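Local coordinates for 373aa long hypothetical citrate synthase (Sulfolobus tokodaii, PDB 1VGP), which is probably a citrate synthase-family protein, mostly helical, with two chains in its assembly, at residues E221-K224 and M225-I229. Sequence-based numbering, arbitrary orientation.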
ATOM      1  N   GLU A 221      -4.055   7.045  23.061  1.00 59.83           N
ATOM      2  CA  GLU A 221      -3.872   8.321  23.735  1.00 57.51           C
ATOM      3  C   GLU A 221      -4.504   8.229  25.118  1.00 54.21           C
ATOM      4  O   GLU A 221      -4.250   9.065  25.988  1.00 53.91           O
ATOM      5  CB  GLU A 221      -4.528   9.437  22.916  1.00 60.85           C
ATOM      6  CG  GLU A 221      -3.606  10.059  21.876  1.00 66.26           C
ATOM      7  CD  GLU A 221      -2.753  11.183  22.451  1.00 71.00           C
ATOM      8  OE1 GLU A 221      -1.675  11.474  21.881  1.00 73.16           O
ATOM      9  OE2 GLU A 221      -3.166  11.776  23.473  1.00 72.97           O
ATOM     10  N   ALA A 222      -5.314   7.189  25.309  1.00 50.37           N
ATOM     11  CA  ALA A 222      -6.010   6.926  26.564  1.00 47.14           C
ATOM     12  C   ALA A 222      -5.064   6.634  27.719  1.00 45.68           C
ATOM     13  O   ALA A 222      -5.279   7.110  28.837  1.00 45.06           O
ATOM     14  CB  ALA A 222      -6.979   5.764  26.391  1.00 47.00           C
ATOM     15  N   LEU A 223      -4.027   5.842  27.454  1.00 45.50           N
ATOM     16  CA  LEU A 223      -2.992   5.568  28.449  1.00 44.62           C
ATOM     17  C   LEU A 223      -2.333   6.869  28.890  1.00 45.57           C
ATOM     18  O   LEU A 223      -2.065   7.072  30.075  1.00 43.47           O
ATOM     19  CB  LEU A 223      -1.923   4.640  27.866  1.00 41.75           C
ATOM     20  CG  LEU A 223      -1.295   3.571  28.771  1.00 40.05           C
ATOM     21  CD1 LEU A 223       0.156   3.386  28.358  1.00 37.33           C
ATOM     22  CD2 LEU A 223      -1.387   3.958  30.231  1.00 37.12           C
ATOM     23  N   LYS A 224      -2.080   7.742  27.917  1.00 47.61           N
ATOM     24  CA  LYS A 224      -1.464   9.042  28.160  1.00 50.16           C
ATOM     25  C   LYS A 224      -2.356   9.874  29.071  1.00 49.60           C
ATOM     26  O   LYS A 224      -1.885  10.503  30.022  1.00 47.29           O
ATOM     27  CB  LYS A 224      -1.244   9.781  26.833  1.00 54.00           C
ATOM     28  CG  LYS A 224      -0.665  11.180  26.990  1.00 62.30           C
ATOM     29  CD  LYS A 224      -0.912  12.059  25.756  1.00 67.73           C
ATOM     30  CE  LYS A 224      -1.103  13.545  26.133  1.00 70.25           C
ATOM     31  NZ  LYS A 224      -2.510  13.877  26.561  1.00 69.12           N
ATOM     32  N   MET A 225      -3.653   9.864  28.777  1.00 49.25           N
ATOM     33  CA  MET A 225      -4.621  10.578  29.595  1.00 48.15           C
ATOM     34  C   MET A 225      -4.637  10.074  31.039  1.00 48.18           C
ATOM     35  O   MET A 225      -4.581  10.869  31.977  1.00 48.41           O
ATOM     36  CB  MET A 225      -6.011  10.450  28.984  1.00 48.34           C
ATOM     37  CG  MET A 225      -7.091  11.169  29.772  1.00 48.72           C
ATOM     38  SD  MET A 225      -8.728  10.770  29.154  1.00 49.81           S
ATOM     39  CE  MET A 225      -8.972   9.179  29.864  1.00 45.93           C
ATOM     40  N   PHE A 226      -4.716   8.757  31.222  1.00 46.31           N
ATOM     41  CA  PHE A 226      -4.672   8.198  32.572  1.00 46.58           C
ATOM     42  C   PHE A 226      -3.397   8.651  33.280  1.00 45.90           C
ATOM     43  O   PHE A 226      -3.396   8.894  34.481  1.00 43.56           O
ATOM     44  CB  PHE A 226      -4.703   6.666  32.539  1.00 46.11           C
ATOM     45  CG  PHE A 226      -5.900   6.088  31.843  1.00 45.35           C
ATOM     46  CD1 PHE A 226      -7.134   6.725  31.901  1.00 43.45           C
ATOM     47  CD2 PHE A 226      -5.789   4.897  31.126  1.00 43.87           C
ATOM     48  CE1 PHE A 226      -8.241   6.184  31.255  1.00 43.42           C
ATOM     49  CE2 PHE A 226      -6.886   4.349  30.477  1.00 43.23           C
ATOM     50  CZ  PHE A 226      -8.117   4.995  30.540  1.00 42.66           C
ATOM     51  N   LYS A 227      -2.309   8.746  32.526  1.00 47.25           N
ATOM     52  CA  LYS A 227      -1.033   9.118  33.105  1.00 48.61           C
ATOM     53  C   LYS A 227      -1.057  10.555  33.616  1.00 49.21           C
ATOM     54  O   LYS A 227      -0.657  10.816  34.751  1.00 47.67           O
ATOM     55  CB  LYS A 227       0.095   8.933  32.080  1.00 50.54           C
ATOM     56  CG  LYS A 227       0.702   7.518  32.074  1.00 53.21           C
ATOM     57  CD  LYS A 227       1.485   7.229  30.792  1.00 53.62           C
ATOM     58  CE  LYS A 227       2.223   5.896  30.867  1.00 54.16           C
ATOM     59  NZ  LYS A 227       2.904   5.714  32.181  1.00 56.30           N
ATOM     60  N   GLU A 228      -1.539  11.490  32.798  1.00 49.36           N
ATOM     61  CA  GLU A 228      -1.483  12.886  33.198  1.00 51.63           C
ATOM     62  C   GLU A 228      -2.521  13.277  34.247  1.00 52.84           C
ATOM     63  O   GLU A 228      -2.269  14.157  35.067  1.00 54.47           O
ATOM     64  CB  GLU A 228      -1.557  13.811  31.978  1.00 53.79           C
ATOM     65  CG  GLU A 228      -2.776  13.693  31.103  1.00 60.65           C
ATOM     66  CD  GLU A 228      -2.629  14.509  29.825  1.00 64.90           C
ATOM     67  OE1 GLU A 228      -1.644  14.286  29.081  1.00 67.21           O
ATOM     68  OE2 GLU A 228      -3.494  15.376  29.560  1.00 66.62           O
ATOM     69  N   ILE A 229      -3.677  12.619  34.250  1.00 53.25           N
ATOM     70  CA  ILE A 229      -4.500  12.610  35.463  1.00 54.06           C
ATOM     71  C   ILE A 229      -3.703  11.877  36.528  1.00 56.46           C
ATOM     72  O   ILE A 229      -3.463  10.681  36.411  1.00 61.94           O
ATOM     73  CB  ILE A 229      -5.827  11.861  35.264  1.00 52.59           C
ATOM     74  CG1 ILE A 229      -6.511  12.309  33.966  1.00 52.26           C
ATOM     75  CG2 ILE A 229      -6.737  12.110  36.454  1.00 50.46           C
ATOM     76  CD1 ILE A 229      -7.697  11.452  33.568  1.00 48.11           C
TER
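Lys224 NZ lies between two carboxylates of its own helix, forming a salt bridge to Glu228 OE1 at 2.7 Å and a long one to Glu221 OE2 at 3.8 Å. The ammonium meets Glu228 from above the carboxylate plane, 48° out of it. Lys224 starts with CG anti to the backbone N (chi1 177°), and bends at chi3 and chi4 turn its amine over that plane. The shared cation probably eases the repulsion between the two acids. Glu228 OE2 is hydrogen-bonded to Tyr238 of helix 235-244, which ties the network to the next helix. The residues belong to a short alpha-helix, helix 221-228, of this largely helical protein of the citrate synthase family, with i to i+4 backbone bonds such as Phe226 N to Ala222 O (3.0 Å, N-H...O angle 170°). That same carbonyl oxygen sits 3.1 Å above one face of the Phe226 ring, offset toward its rim. Ala222 CB reaches Phe226 CE2 at 4.3 Å, and Phe311 of helix 309-319 packs edge-to-face with the ring. On the neighbouring flank both methyls of Leu223, CD1 and CD2, lie 4.1 Å from Lys227 CE, while Lys227 NZ is hydrogen-bonded to Tyr318 OH.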